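Local atomic coordinates of serpin B3 (Homo sapiens, PDB entry 4ZK3), a protein that belongs to the serpin family of protease inhibitors and, in the form called Pso p27, forms large aggregates linked to the pathogenesis of psoriasis. Residues A[25-31]-A[382-388]; A[104-108]-A[126-130]; A[225-229]-A[256-260]; A[278-284]-A[360-365]. One frame throughout, in Å; residues are numbered along the deposited sequence.

Contact 1: residues A[25-31]-A[382-388]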
loop_
_atom_site.group_PDB
_atom_site.type_symbol
_atom_site.label_atom_id
_atom_site.label_comp_id
_atom_site.label_asym_id
_atom_site.label_seq_id
_atom_site.Cartn_x
_atom_site.Cartn_y
_atom_site.Cartn_z
ATOM N N ASN A 25 -10.783 -6.457 -11.734
ATOM C CA ASN A 25 -9.682 -7.128 -12.392
ATOM C C ASN A 25 -8.338 -6.682 -11.770
ATOM O O ASN A 25 -7.543 -7.508 -11.319
ATOM C CB ASN A 25 -9.700 -6.804 -13.882
ATOM C CG ASN A 25 -11.004 -7.216 -14.575
ATOM O OD1 ASN A 25 -11.800 -8.028 -14.072
ATOM N ND2 ASN A 25 -11.217 -6.649 -15.735
ATOM N N ASN A 26 -8.112 -5.376 -11.733
ATOM C CA ASN A 26 -6.873 -4.817 -11.140
ATOM C C ASN A 26 -6.936 -4.672 -9.635
ATOM O O ASN A 26 -8.036 -4.398 -9.069
ATOM C CB ASN A 26 -6.607 -3.448 -11.748
ATOM C CG ASN A 26 -6.507 -3.539 -13.215
ATOM O OD1 ASN A 26 -6.262 -4.617 -13.713
ATOM N ND2 ASN A 26 -6.636 -2.439 -13.917
ATOM N N ILE A 27 -5.753 -4.768 -8.997
ATOM C CA ILE A 27 -5.603 -4.671 -7.552
ATOM C C ILE A 27 -4.409 -3.689 -7.340
ATOM O O ILE A 27 -3.424 -3.746 -8.037
ATOM C CB ILE A 27 -5.271 -6.054 -6.951
ATOM C CG1 ILE A 27 -6.512 -6.991 -6.999
ATOM C CG2 ILE A 27 -4.683 -5.942 -5.534
ATOM C CD1 ILE A 27 -6.117 -8.420 -6.683
ATOM N N PHE A 28 -4.555 -2.724 -6.450
ATOM C CA PHE A 28 -3.440 -1.841 -6.130
ATOM C C PHE A 28 -3.692 -1.190 -4.773
ATOM O O PHE A 28 -4.798 -0.671 -4.480
ATOM C CB PHE A 28 -3.176 -0.849 -7.252
ATOM C CG PHE A 28 -2.002 -0.027 -7.014
ATOM C CD1 PHE A 28 -0.726 -0.550 -7.214
ATOM C CD2 PHE A 28 -2.144 1.252 -6.478
ATOM C CE1 PHE A 28 0.404 0.211 -6.920
ATOM C CE2 PHE A 28 -1.008 2.008 -6.141
ATOM C CZ PHE A 28 0.265 1.495 -6.385
ATOM N N TYR A 29 -2.667 -1.257 -3.894
ATOM C CA TYR A 29 -2.817 -0.837 -2.501
ATOM C C TYR A 29 -1.427 -0.641 -1.894
ATOM O O TYR A 29 -0.400 -1.091 -2.468
ATOM C CB TYR A 29 -3.591 -1.845 -1.659
ATOM C CG TYR A 29 -2.970 -3.240 -1.524
ATOM C CD1 TYR A 29 -3.156 -4.209 -2.538
ATOM C CD2 TYR A 29 -2.335 -3.629 -0.360
ATOM C CE1 TYR A 29 -2.596 -5.494 -2.422
ATOM C CE2 TYR A 29 -1.790 -4.895 -0.227
ATOM C CZ TYR A 29 -1.911 -5.825 -1.269
ATOM O OH TYR A 29 -1.419 -7.121 -1.100
ATOM N N SER A 30 -1.427 0.136 -0.829
ATOM C CA SER A 30 -0.224 0.356 -0.018
ATOM C C SER A 30 -0.340 -0.378 1.290
ATOM O O SER A 30 -0.953 0.122 2.245
ATOM C CB SER A 30 0.021 1.829 0.272
ATOM O OG SER A 30 1.133 1.909 1.184
ATOM N N PRO A 31 0.346 -1.515 1.386
ATOM C CA PRO A 31 0.314 -2.228 2.653
ATOM C C PRO A 31 0.910 -1.426 3.800
ATOM O O PRO A 31 0.452 -1.506 4.939
ATOM C CB PRO A 31 1.192 -3.463 2.392
ATOM C CG PRO A 31 2.003 -3.146 1.157
ATOM C CD PRO A 31 1.171 -2.175 0.357
ATOM N N LEU A 382 6.236 -0.713 -0.481
ATOM C CA LEU A 382 5.355 0.432 -0.222
ATOM C C LEU A 382 3.989 0.297 -0.916
ATOM O O LEU A 382 2.975 0.805 -0.384
ATOM C CB LEU A 382 6.034 1.715 -0.700
ATOM C CG LEU A 382 7.408 2.014 -0.049
ATOM C CD1 LEU A 382 8.080 3.197 -0.686
ATOM C CD2 LEU A 382 7.417 2.130 1.432
ATOM N N PHE A 383 4.004 -0.318 -2.104
ATOM C CA PHE A 383 2.817 -0.441 -2.932
ATOM C C PHE A 383 2.917 -1.767 -3.655
ATOM O O PHE A 383 4.035 -2.200 -4.043
ATOM C CB PHE A 383 2.708 0.645 -4.041
ATOM C CG PHE A 383 2.700 2.099 -3.540
ATOM C CD1 PHE A 383 1.517 2.755 -3.196
ATOM C CD2 PHE A 383 3.921 2.804 -3.468
ATOM C CE1 PHE A 383 1.551 4.104 -2.801
ATOM C CE2 PHE A 383 3.970 4.118 -3.013
ATOM C CZ PHE A 383 2.779 4.777 -2.687
ATOM N N TYR A 384 1.747 -2.399 -3.854
ATOM C CA TYR A 384 1.683 -3.737 -4.463
ATOM C C TYR A 384 0.426 -3.844 -5.297
ATOM O O TYR A 384 -0.610 -3.317 -4.928
ATOM C CB TYR A 384 1.681 -4.848 -3.378
ATOM C CG TYR A 384 1.822 -6.247 -3.898
ATOM C CD1 TYR A 384 0.725 -6.985 -4.280
ATOM C CD2 TYR A 384 3.091 -6.831 -4.049
ATOM C CE1 TYR A 384 0.869 -8.273 -4.736
ATOM C CE2 TYR A 384 3.245 -8.116 -4.546
ATOM C CZ TYR A 384 2.135 -8.809 -4.929
ATOM O OH TYR A 384 2.258 -10.104 -5.384
ATOM N N GLY A 385 0.525 -4.557 -6.407
ATOM C CA GLY A 385 -0.565 -4.589 -7.346
ATOM C C GLY A 385 -0.573 -5.690 -8.349
ATOM O O GLY A 385 0.418 -6.409 -8.543
ATOM N N ARG A 386 -1.736 -5.839 -8.970
ATOM C CA ARG A 386 -1.914 -6.744 -10.093
ATOM C C ARG A 386 -2.599 -5.979 -11.207
ATOM O O ARG A 386 -3.638 -5.294 -10.973
ATOM C CB ARG A 386 -2.811 -7.927 -9.744
ATOM C CG ARG A 386 -3.184 -8.731 -11.008
ATOM C CD ARG A 386 -4.070 -9.881 -10.698
ATOM N NE ARG A 386 -5.407 -9.466 -10.479
ATOM C CZ ARG A 386 -6.336 -10.141 -9.785
ATOM N NH1 ARG A 386 -6.082 -11.276 -9.152
ATOM N NH2 ARG A 386 -7.559 -9.644 -9.719
ATOM N N PHE A 387 -1.975 -6.007 -12.367
ATOM C CA PHE A 387 -2.551 -5.431 -13.590
ATOM C C PHE A 387 -3.091 -6.535 -14.482
ATOM O O PHE A 387 -2.317 -7.251 -15.086
ATOM C CB PHE A 387 -1.481 -4.710 -14.377
ATOM C CG PHE A 387 -2.036 -3.883 -15.519
ATOM C CD1 PHE A 387 -2.813 -2.759 -15.259
ATOM C CD2 PHE A 387 -1.807 -4.265 -16.855
ATOM C CE1 PHE A 387 -3.317 -2.002 -16.304
ATOM C CE2 PHE A 387 -2.288 -3.493 -17.901
ATOM C CZ PHE A 387 -3.047 -2.360 -17.615
ATOM N N SER A 388 -4.414 -6.672 -14.544
ATOM C CA SER A 388 -5.091 -7.708 -15.292
ATOM C C SER A 388 -5.649 -7.210 -16.610
ATOM O O SER A 388 -5.801 -7.989 -17.548
ATOM C CB SER A 388 -6.263 -8.234 -14.456
ATOM O OG SER A 388 -5.767 -8.830 -13.253
#
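Ile27 and Arg386 meet as a hydrogen-bonded pair in the antiparallel ladder of strands 27-29 and 382-387, part of what the serpin fold calls sheet B. Ile27 CD1 sits over the centre of one guanidinium face, 3.6 Å from Arg386 CZ. A bend at chi3 (77°) swings that guanidinium back across the neighbouring strand, and its edge takes hold of Asn25 O side-on, with NE at 3.0 Å and NH2 at 2.7 Å. Ser388 OG reaches Asn25 O too, at 2.9 Å from above the carbonyl plane, so three donors grip this one oxygen. The remaining nitrogen, NH1, makes a salt bridge to Glu258. Tyr29 and Tyr384 share the face of Ile27 and Arg386, lying side by side against helix 4-19, where Tyr29 OH bonds Met12 O. On the other face Phe28 CD1 lies 4.0 Å from Gly385 CA; glycine suits the place, setting no CB against that ring. The Phe28 and Phe383 rings are nearly parallel, planes at 7°, yet slid so far apart that they barely overlap; the closest touch is Phe28 CZ to Phe383 CB at 3.5 Å. Ser30, N-cap of the following helix, closes the ladder with OG 2.7 Å from Leu382 O.

Contact 2: residues A[104-108]-A[126-130]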
loop_
_atom_site.group_PDB
_atom_site.type_symbol
_atom_site.label_atom_id
_atom_site.label_comp_id
_atom_site.label_asym_id
_atom_site.label_seq_id
_atom_site.Cartn_x
_atom_site.Cartn_y
_atom_site.Cartn_z
ATOM N N ALA A 104 2.614 10.650 5.773
ATOM C CA ALA A 104 2.159 11.378 6.943
ATOM C C ALA A 104 1.016 10.630 7.627
ATOM O O ALA A 104 0.200 9.946 6.961
ATOM C CB ALA A 104 1.654 12.731 6.495
ATOM N N ASN A 105 0.928 10.852 8.929
ATOM C CA ASN A 105 -0.071 10.324 9.789
ATOM C C ASN A 105 -0.764 11.455 10.469
ATOM O O ASN A 105 -0.135 12.421 10.859
ATOM C CB ASN A 105 0.624 9.424 10.830
ATOM C CG ASN A 105 1.158 8.180 10.222
ATOM O OD1 ASN A 105 2.367 7.821 10.328
ATOM N ND2 ASN A 105 0.295 7.506 9.555
ATOM N N LYS A 106 -2.068 11.360 10.641
ATOM C CA LYS A 106 -2.810 12.397 11.314
ATOM C C LYS A 106 -4.026 11.886 12.083
ATOM O O LYS A 106 -4.715 11.007 11.644
ATOM C CB LYS A 106 -3.269 13.482 10.301
ATOM C CG LYS A 106 -3.788 14.769 10.974
ATOM C CD LYS A 106 -3.981 15.878 9.961
ATOM C CE LYS A 106 -4.492 17.158 10.585
ATOM N NZ LYS A 106 -4.457 18.344 9.650
ATOM N N LEU A 107 -4.272 12.493 13.245
ATOM C CA LEU A 107 -5.448 12.285 14.042
ATOM C C LEU A 107 -6.415 13.468 13.918
ATOM O O LEU A 107 -6.094 14.597 14.236
ATOM C CB LEU A 107 -5.065 12.018 15.502
ATOM C CG LEU A 107 -6.221 12.027 16.504
ATOM C CD1 LEU A 107 -7.281 11.004 16.194
ATOM C CD2 LEU A 107 -5.776 11.828 17.925
ATOM N N PHE A 108 -7.627 13.184 13.492
ATOM C CA PHE A 108 -8.694 14.159 13.477
ATOM C C PHE A 108 -9.649 13.711 14.612
ATOM O O PHE A 108 -10.252 12.643 14.558
ATOM C CB PHE A 108 -9.453 14.191 12.158
ATOM C CG PHE A 108 -8.659 14.703 10.974
ATOM C CD1 PHE A 108 -7.897 13.811 10.178
ATOM C CD2 PHE A 108 -8.683 16.025 10.615
ATOM C CE1 PHE A 108 -7.155 14.261 9.084
ATOM C CE2 PHE A 108 -7.963 16.472 9.495
ATOM C CZ PHE A 108 -7.216 15.587 8.742
ATOM N N PHE A 126 5.997 7.875 17.889
ATOM C CA PHE A 126 6.277 6.707 17.006
ATOM C C PHE A 126 5.823 6.853 15.537
ATOM O O PHE A 126 6.463 6.272 14.634
ATOM C CB PHE A 126 5.702 5.422 17.582
ATOM C CG PHE A 126 6.246 5.097 18.933
ATOM C CD1 PHE A 126 7.566 4.698 19.076
ATOM C CD2 PHE A 126 5.456 5.266 20.073
ATOM C CE1 PHE A 126 8.081 4.444 20.336
ATOM C CE2 PHE A 126 5.971 5.019 21.332
ATOM C CZ PHE A 126 7.285 4.605 21.463
ATOM N N TYR A 127 4.751 7.620 15.323
ATOM C CA TYR A 127 4.097 7.711 14.007
ATOM C C TYR A 127 4.127 9.119 13.468
ATOM O O TYR A 127 3.593 9.381 12.411
ATOM C CB TYR A 127 2.640 7.230 14.121
ATOM C CG TYR A 127 2.596 5.769 14.316
ATOM C CD1 TYR A 127 2.670 4.900 13.230
ATOM C CD2 TYR A 127 2.618 5.234 15.588
ATOM C CE1 TYR A 127 2.685 3.535 13.425
ATOM C CE2 TYR A 127 2.665 3.861 15.782
ATOM C CZ TYR A 127 2.681 3.031 14.721
ATOM O OH TYR A 127 2.740 1.674 14.934
ATOM N N GLN A 128 4.776 10.046 14.190
ATOM C CA GLN A 128 4.918 11.435 13.718
ATOM C C GLN A 128 3.536 12.031 13.470
ATOM O O GLN A 128 3.351 12.894 12.630
ATOM C CB GLN A 128 5.779 11.511 12.454
ATOM C CG GLN A 128 7.085 10.725 12.489
ATOM C CD GLN A 128 7.909 10.786 11.138
ATOM O OE1 GLN A 128 7.372 10.861 10.006
ATOM N NE2 GLN A 128 9.230 10.730 11.280
ATOM N N THR A 129 2.545 11.582 14.222
ATOM C CA THR A 129 1.183 11.960 13.986
ATOM C C THR A 129 0.923 13.427 14.450
ATOM O O THR A 129 1.237 13.777 15.589
ATOM C CB THR A 129 0.263 10.980 14.725
ATOM O OG1 THR A 129 0.583 9.635 14.295
ATOM C CG2 THR A 129 -1.199 11.294 14.404
ATOM N N SER A 130 0.294 14.244 13.603
ATOM C CA SER A 130 -0.193 15.552 14.037
ATOM C C SER A 130 -1.671 15.383 14.348
ATOM O O SER A 130 -2.274 14.380 13.984
ATOM C CB SER A 130 0.030 16.625 12.943
ATOM O OG SER A 130 -0.612 16.209 11.742
HETATM O O HOH W 1 3.261 12.394 9.977
HETATM O O HOH W 2 0.722 14.832 9.912
#
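Asn105 reaches out of its strand to the turn that follows helix 117-127. Its CB lies 3.4 Å from Tyr127 O and 3.5 Å from Thr129 OG1. With CG anti to the carbonyl carbon (chi1 -70°), the amide runs on beside Tyr127: CG is 3.5 Å from Tyr127 O, and OD1 comes to rest 2.9 Å from the same oxygen, near the plane of the tyrosine ring at its edge. Both oxygens are acceptors, so no bond forms there; the amide is held instead through ND2, which bonds Ser36 OG in helix 31-42. This is a beta-alpha-beta unit of serpin sheet A: strand 99-110, helix 117-127 and the parallel strand 130-134. Gln128 leaves the helix with positive phi (58°), and the new strand then pairs through Leu107 N to Ser130 O at 2.8 Å and, weakly, Ser130 N to Asn105 O at 3.3 Å. Thr129 lays its CG2 against Leu107 N. One water links Asn105 N to Gln128 O, and a second, 2.7 Å from Asn105 O, also bonds Ser130 OG, which lies alongside the extended chain of Lys106.

Contact 3: residues A[225-229]-A[256-260]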
loop_
_atom_site.group_PDB
_atom_site.type_symbol
_atom_site.label_atom_id
_atom_site.label_comp_id
_atom_site.label_asym_id
_atom_site.label_seq_id
_atom_site.Cartn_x
_atom_site.Cartn_y
_atom_site.Cartn_z
ATOM N N GLU A 225 12.000 -20.602 -13.473
ATOM C CA GLU A 225 11.483 -21.814 -14.080
ATOM C C GLU A 225 11.151 -22.705 -12.908
ATOM O O GLU A 225 12.043 -23.107 -12.175
ATOM C CB GLU A 225 12.478 -22.480 -15.054
ATOM C CG GLU A 225 12.050 -23.867 -15.591
ATOM C CD GLU A 225 10.528 -24.178 -15.570
ATOM O OE1 GLU A 225 9.660 -23.262 -15.480
ATOM O OE2 GLU A 225 10.184 -25.385 -15.646
ATOM N N ASP A 226 9.875 -22.999 -12.745
ATOM C CA ASP A 226 9.353 -23.634 -11.546
ATOM C C ASP A 226 7.939 -23.117 -11.255
ATOM O O ASP A 226 7.026 -23.919 -11.031
ATOM C CB ASP A 226 10.276 -23.494 -10.301
ATOM C CG ASP A 226 10.528 -22.034 -9.879
ATOM O OD1 ASP A 226 9.547 -21.279 -9.786
ATOM O OD2 ASP A 226 11.686 -21.635 -9.588
ATOM N N VAL A 227 7.763 -21.790 -11.249
ATOM C CA VAL A 227 6.414 -21.174 -11.319
ATOM C C VAL A 227 6.116 -20.698 -12.730
ATOM O O VAL A 227 5.040 -20.140 -12.965
ATOM C CB VAL A 227 6.195 -20.011 -10.327
ATOM C CG1 VAL A 227 5.953 -20.570 -8.942
ATOM C CG2 VAL A 227 7.348 -19.024 -10.340
ATOM N N GLN A 228 7.076 -20.947 -13.639
ATOM C CA GLN A 228 7.027 -20.612 -15.047
ATOM C C GLN A 228 6.776 -19.104 -15.142
ATOM O O GLN A 228 5.767 -18.666 -15.654
ATOM C CB GLN A 228 5.943 -21.437 -15.796
ATOM C CG GLN A 228 6.172 -22.958 -15.904
ATOM C CD GLN A 228 5.985 -23.697 -14.566
ATOM O OE1 GLN A 228 4.880 -23.724 -13.980
ATOM N NE2 GLN A 228 7.073 -24.299 -14.068
ATOM N N ALA A 229 7.685 -18.318 -14.586
ATOM C CA ALA A 229 7.548 -16.860 -14.596
ATOM C C ALA A 229 8.903 -16.238 -14.729
ATOM O O ALA A 229 9.937 -16.915 -14.598
ATOM C CB ALA A 229 6.899 -16.385 -13.304
ATOM N N LYS A 256 -1.574 -19.540 -11.017
ATOM C CA LYS A 256 -0.616 -20.373 -10.288
ATOM C C LYS A 256 0.383 -19.514 -9.518
ATOM O O LYS A 256 0.652 -19.777 -8.332
ATOM C CB LYS A 256 0.187 -21.302 -11.209
ATOM C CG LYS A 256 1.026 -22.347 -10.441
ATOM C CD LYS A 256 2.210 -22.868 -11.249
ATOM C CE LYS A 256 3.007 -23.918 -10.484
ATOM N NZ LYS A 256 3.941 -24.717 -11.342
ATOM N N LEU A 257 0.950 -18.511 -10.200
ATOM C CA LEU A 257 1.922 -17.621 -9.578
ATOM C C LEU A 257 1.326 -17.026 -8.321
ATOM O O LEU A 257 1.994 -16.970 -7.289
ATOM C CB LEU A 257 2.331 -16.533 -10.550
ATOM C CG LEU A 257 3.426 -15.544 -10.153
ATOM C CD1 LEU A 257 4.725 -16.277 -9.866
ATOM C CD2 LEU A 257 3.618 -14.514 -11.272
ATOM N N GLU A 258 0.056 -16.637 -8.378
ATOM C CA GLU A 258 -0.589 -16.075 -7.192
ATOM C C GLU A 258 -0.678 -17.078 -6.029
ATOM O O GLU A 258 -0.610 -16.679 -4.879
ATOM C CB GLU A 258 -1.959 -15.489 -7.513
ATOM C CG GLU A 258 -1.911 -14.262 -8.426
ATOM C CD GLU A 258 -3.292 -13.854 -8.915
ATOM O OE1 GLU A 258 -4.017 -14.726 -9.459
ATOM O OE2 GLU A 258 -3.662 -12.684 -8.777
ATOM N N GLU A 259 -0.841 -18.361 -6.337
ATOM C CA GLU A 259 -0.942 -19.397 -5.308
ATOM C C GLU A 259 0.401 -19.645 -4.653
ATOM O O GLU A 259 0.501 -19.835 -3.451
ATOM C CB GLU A 259 -1.495 -20.695 -5.918
ATOM C CG GLU A 259 -2.985 -20.621 -6.275
ATOM C CD GLU A 259 -3.431 -21.711 -7.267
ATOM O OE1 GLU A 259 -2.594 -22.549 -7.711
ATOM O OE2 GLU A 259 -4.634 -21.721 -7.622
ATOM N N LYS A 260 1.449 -19.620 -5.439
ATOM C CA LYS A 260 2.768 -19.958 -4.958
ATOM C C LYS A 260 3.578 -18.798 -4.342
ATOM O O LYS A 260 4.565 -19.024 -3.639
ATOM C CB LYS A 260 3.560 -20.540 -6.126
ATOM C CG LYS A 260 2.751 -21.489 -7.002
ATOM C CD LYS A 260 3.356 -22.878 -7.059
ATOM C CE LYS A 260 3.117 -23.628 -5.755
ATOM N NZ LYS A 260 3.715 -24.982 -5.812
#
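Lys256 NZ is held by two oxygens of the 225-229 turn: Gln228 OE1 at 3.0 Å and Asp226 O at 3.2 Å. The first is met in the plane of the amide, on a lone pair. Lysine suits the place because its chain, extended beyond CG, carries the ammonium from the helix to the turn. The amide's other end is held as well, Gln228 NE2 bonding Glu225 OE1 at 3.1 Å, which helps hold the amide turned so that OE1 faces the lysine. Beneath this polar clasp the contact is apolar. Val227 points its branched side chain at the helix and divides it between two residues: CG2 meets Leu257 CD1 at 3.8 Å, the two side chains crossing at about a right angle, while CG1 lies 3.7 Å from Lys260 CB and slides along the aliphatic part of that lysine. The methyl of Ala229 adds a modest apolar touch, CB to Leu257 CD1 at 4.1 Å. Gln228 and Ala229 form a G1 beta bulge facing Leu224, with Gln228 at positive phi (56°). The bulge lies where strand 206-224 turns into strand 229-235, and helix 254-260, which follows strand 241-248, packs against that turn.

Contact 4: residues A[278-284]-A[360-365]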
loop_
_atom_site.group_PDB
_atom_site.type_symbol
_atom_site.label_atom_id
_atom_site.label_comp_id
_atom_site.label_asym_id
_atom_site.label_seq_id
_atom_site.Cartn_x
_atom_site.Cartn_y
_atom_site.Cartn_z
ATOM N N THR A 278 21.381 -8.456 -17.155
ATOM C CA THR A 278 20.948 -9.198 -18.350
ATOM C C THR A 278 20.297 -8.165 -19.284
ATOM O O THR A 278 19.562 -7.253 -18.797
ATOM C CB THR A 278 19.835 -10.234 -17.996
ATOM O OG1 THR A 278 20.192 -11.011 -16.846
ATOM C CG2 THR A 278 19.504 -11.151 -19.184
ATOM N N ARG A 279 20.539 -8.268 -20.592
ATOM C CA ARG A 279 19.904 -7.361 -21.580
ATOM C C ARG A 279 18.506 -7.834 -21.990
ATOM O O ARG A 279 18.343 -8.985 -22.372
ATOM C CB ARG A 279 20.790 -7.229 -22.803
ATOM C CG ARG A 279 22.195 -6.743 -22.451
ATOM C CD ARG A 279 23.080 -6.508 -23.667
ATOM N NE ARG A 279 24.169 -7.490 -23.713
ATOM C CZ ARG A 279 24.122 -8.658 -24.354
ATOM N NH1 ARG A 279 23.037 -9.027 -25.037
ATOM N NH2 ARG A 279 25.175 -9.469 -24.320
ATOM N N VAL A 280 17.502 -6.947 -21.896
ATOM C CA VAL A 280 16.060 -7.306 -22.096
ATOM C C VAL A 280 15.291 -6.342 -23.107
ATOM O O VAL A 280 15.519 -5.100 -22.892
ATOM C CB VAL A 280 15.447 -7.240 -20.657
ATOM C CG1 VAL A 280 13.950 -7.548 -20.646
ATOM C CG2 VAL A 280 16.208 -8.175 -19.681
ATOM N N ASP A 281 14.520 -6.827 -24.176
ATOM C CA ASP A 281 13.426 -6.005 -24.972
ATOM C C ASP A 281 12.427 -6.004 -23.792
ATOM O O ASP A 281 11.700 -6.990 -23.561
ATOM C CB ASP A 281 12.687 -6.442 -26.500
ATOM C CG ASP A 281 12.121 -5.105 -27.483
ATOM O OD1 ASP A 281 12.868 -4.146 -27.600
ATOM O OD2 ASP A 281 11.042 -4.796 -28.183
ATOM N N LEU A 282 12.442 -4.920 -23.005
ATOM C CA LEU A 282 11.358 -4.688 -22.041
ATOM C C LEU A 282 10.234 -3.965 -22.763
ATOM O O LEU A 282 10.447 -2.907 -23.277
ATOM C CB LEU A 282 11.841 -3.831 -20.867
ATOM C CG LEU A 282 10.788 -3.263 -19.896
ATOM C CD1 LEU A 282 9.920 -4.386 -19.312
ATOM C CD2 LEU A 282 11.549 -2.460 -18.868
ATOM N N HIS A 283 9.060 -4.578 -22.801
ATOM C CA HIS A 283 7.831 -3.922 -23.248
ATOM C C HIS A 283 6.957 -3.808 -22.002
ATOM O O HIS A 283 6.548 -4.839 -21.380
ATOM C CB HIS A 283 7.128 -4.720 -24.355
ATOM C CG HIS A 283 7.897 -4.815 -25.662
ATOM N ND1 HIS A 283 7.354 -5.426 -26.779
ATOM C CD2 HIS A 283 9.124 -4.375 -26.041
ATOM C CE1 HIS A 283 8.227 -5.384 -27.774
ATOM N NE2 HIS A 283 9.314 -4.766 -27.357
ATOM N N LEU A 284 6.680 -2.560 -21.620
ATOM C CA LEU A 284 5.851 -2.232 -20.443
ATOM C C LEU A 284 4.785 -1.231 -20.841
ATOM O O LEU A 284 5.102 -0.229 -21.448
ATOM C CB LEU A 284 6.778 -1.612 -19.370
ATOM C CG LEU A 284 6.178 -1.378 -17.970
ATOM C CD1 LEU A 284 5.948 -2.686 -17.232
ATOM C CD2 LEU A 284 7.040 -0.456 -17.132
ATOM N N ASN A 360 18.720 -10.364 -26.004
ATOM C CA ASN A 360 18.332 -11.815 -25.915
ATOM C C ASN A 360 16.986 -12.051 -25.176
ATOM O O ASN A 360 15.981 -12.405 -25.827
ATOM C CB ASN A 360 19.459 -12.627 -25.263
ATOM C CG ASN A 360 19.891 -12.053 -23.920
ATOM O OD1 ASN A 360 19.237 -12.268 -22.898
ATOM N ND2 ASN A 360 20.974 -11.299 -23.923
ATOM N N GLU A 361 16.968 -11.825 -23.847
ATOM C CA GLU A 361 15.778 -12.033 -23.027
ATOM C C GLU A 361 14.684 -11.041 -23.391
ATOM O O GLU A 361 14.918 -9.840 -23.544
ATOM C CB GLU A 361 16.043 -11.876 -21.514
ATOM C CG GLU A 361 16.608 -13.076 -20.759
ATOM C CD GLU A 361 15.943 -14.394 -21.103
ATOM O OE1 GLU A 361 14.689 -14.506 -21.109
ATOM O OE2 GLU A 361 16.706 -15.335 -21.354
ATOM N N GLU A 362 13.470 -11.556 -23.448
ATOM C CA GLU A 362 12.295 -10.739 -23.646
ATOM C C GLU A 362 11.500 -10.692 -22.350
ATOM O O GLU A 362 11.378 -11.706 -21.654
ATOM C CB GLU A 362 11.427 -11.335 -24.754
ATOM C CG GLU A 362 12.147 -11.384 -26.097
ATOM C CD GLU A 362 11.186 -11.501 -27.233
ATOM O OE1 GLU A 362 10.086 -12.029 -26.993
ATOM O OE2 GLU A 362 11.518 -11.036 -28.336
ATOM N N PHE A 363 10.956 -9.504 -22.060
ATOM C CA PHE A 363 10.040 -9.291 -20.937
ATOM C C PHE A 363 8.883 -8.402 -21.432
ATOM O O PHE A 363 8.934 -7.169 -21.362
ATOM C CB PHE A 363 10.817 -8.646 -19.763
ATOM C CG PHE A 363 10.134 -8.772 -18.445
ATOM C CD1 PHE A 363 10.383 -9.839 -17.616
ATOM C CD2 PHE A 363 9.261 -7.782 -18.009
ATOM C CE1 PHE A 363 9.752 -9.944 -16.400
ATOM C CE2 PHE A 363 8.615 -7.882 -16.784
ATOM C CZ PHE A 363 8.843 -8.973 -15.982
ATOM N N HIS A 364 7.847 -9.034 -21.947
ATOM C CA HIS A 364 6.777 -8.357 -22.603
ATOM C C HIS A 364 5.535 -8.440 -21.811
ATOM O O HIS A 364 4.859 -9.413 -21.867
ATOM C CB HIS A 364 6.495 -9.015 -23.948
ATOM C CG HIS A 364 7.557 -8.764 -24.969
ATOM N ND1 HIS A 364 7.485 -9.267 -26.261
ATOM C CD2 HIS A 364 8.716 -8.063 -24.900
ATOM C CE1 HIS A 364 8.557 -8.893 -26.935
ATOM N NE2 HIS A 364 9.324 -8.165 -26.136
ATOM N N CYS A 365 5.192 -7.357 -21.121
ATOM C CA CYS A 365 4.026 -7.317 -20.267
ATOM C C CYS A 365 2.735 -7.025 -21.055
ATOM O O CYS A 365 2.175 -5.943 -20.930
ATOM C CB CYS A 365 4.268 -6.255 -19.196
ATOM S SG CYS A 365 5.715 -6.634 -18.193
#
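The imidazoles of His283 and His364 form an offset stack, centroids 3.8 Å apart and planes at 6°. His364 NE2 lies over the centre of the His283 ring; the His364 ring has His283 ND1 over one face, Glu362 CB toward the rim of the opposite face, and Asp281 O at its edge, 3.4 Å from CD2. Nearly equal chi1 values (-66° and -71°) make both rings project together from paired positions. Their backbones run parallel in serpin sheet C, where strand 361-364 follows the reactive-centre loop: Phe363 N bonds Asp281 O at 3.0 Å, Cys365 N bonds His283 O at 2.9 Å. The face of Val280, Leu282 and Phe363 is mainly apolar, although Glu361 starts from it too. Val280 CG1 presses on Phe363 CB at 3.4 Å and Leu282 CD1 meets Phe363 CD2 at 3.7 Å; both Leu282 and Phe363 touch strand 229-235, Phe363 also strand 241-248. The modelled Asp281-His283 approach is doubtful; the stack may disfavour protonating both histidines, but nearby acids may offset this.

Overall arrangement
Contact 1 is the buried one, its centre about 8 Å from the centre of the chain. Contacts 2, 3 and 4 are partly buried and lie farther out, with contact 2 and the pair 3 and 4 on opposite sides. Along the chain, contact 1 encloses the other three. Contacts 1 and 4 are strand ladders, antiparallel and parallel; the first packs aromatic rings and an arginine in the core, the second stacks histidines on a partly exposed face. Nearer the surface, contact 2 adds water bridges to a short parallel pairing, and contact 3 clasps a turn with a helix lysine. Contacts 1 and 3 touch through one ion pair, and strand 276-294 connects contacts 1 and 4.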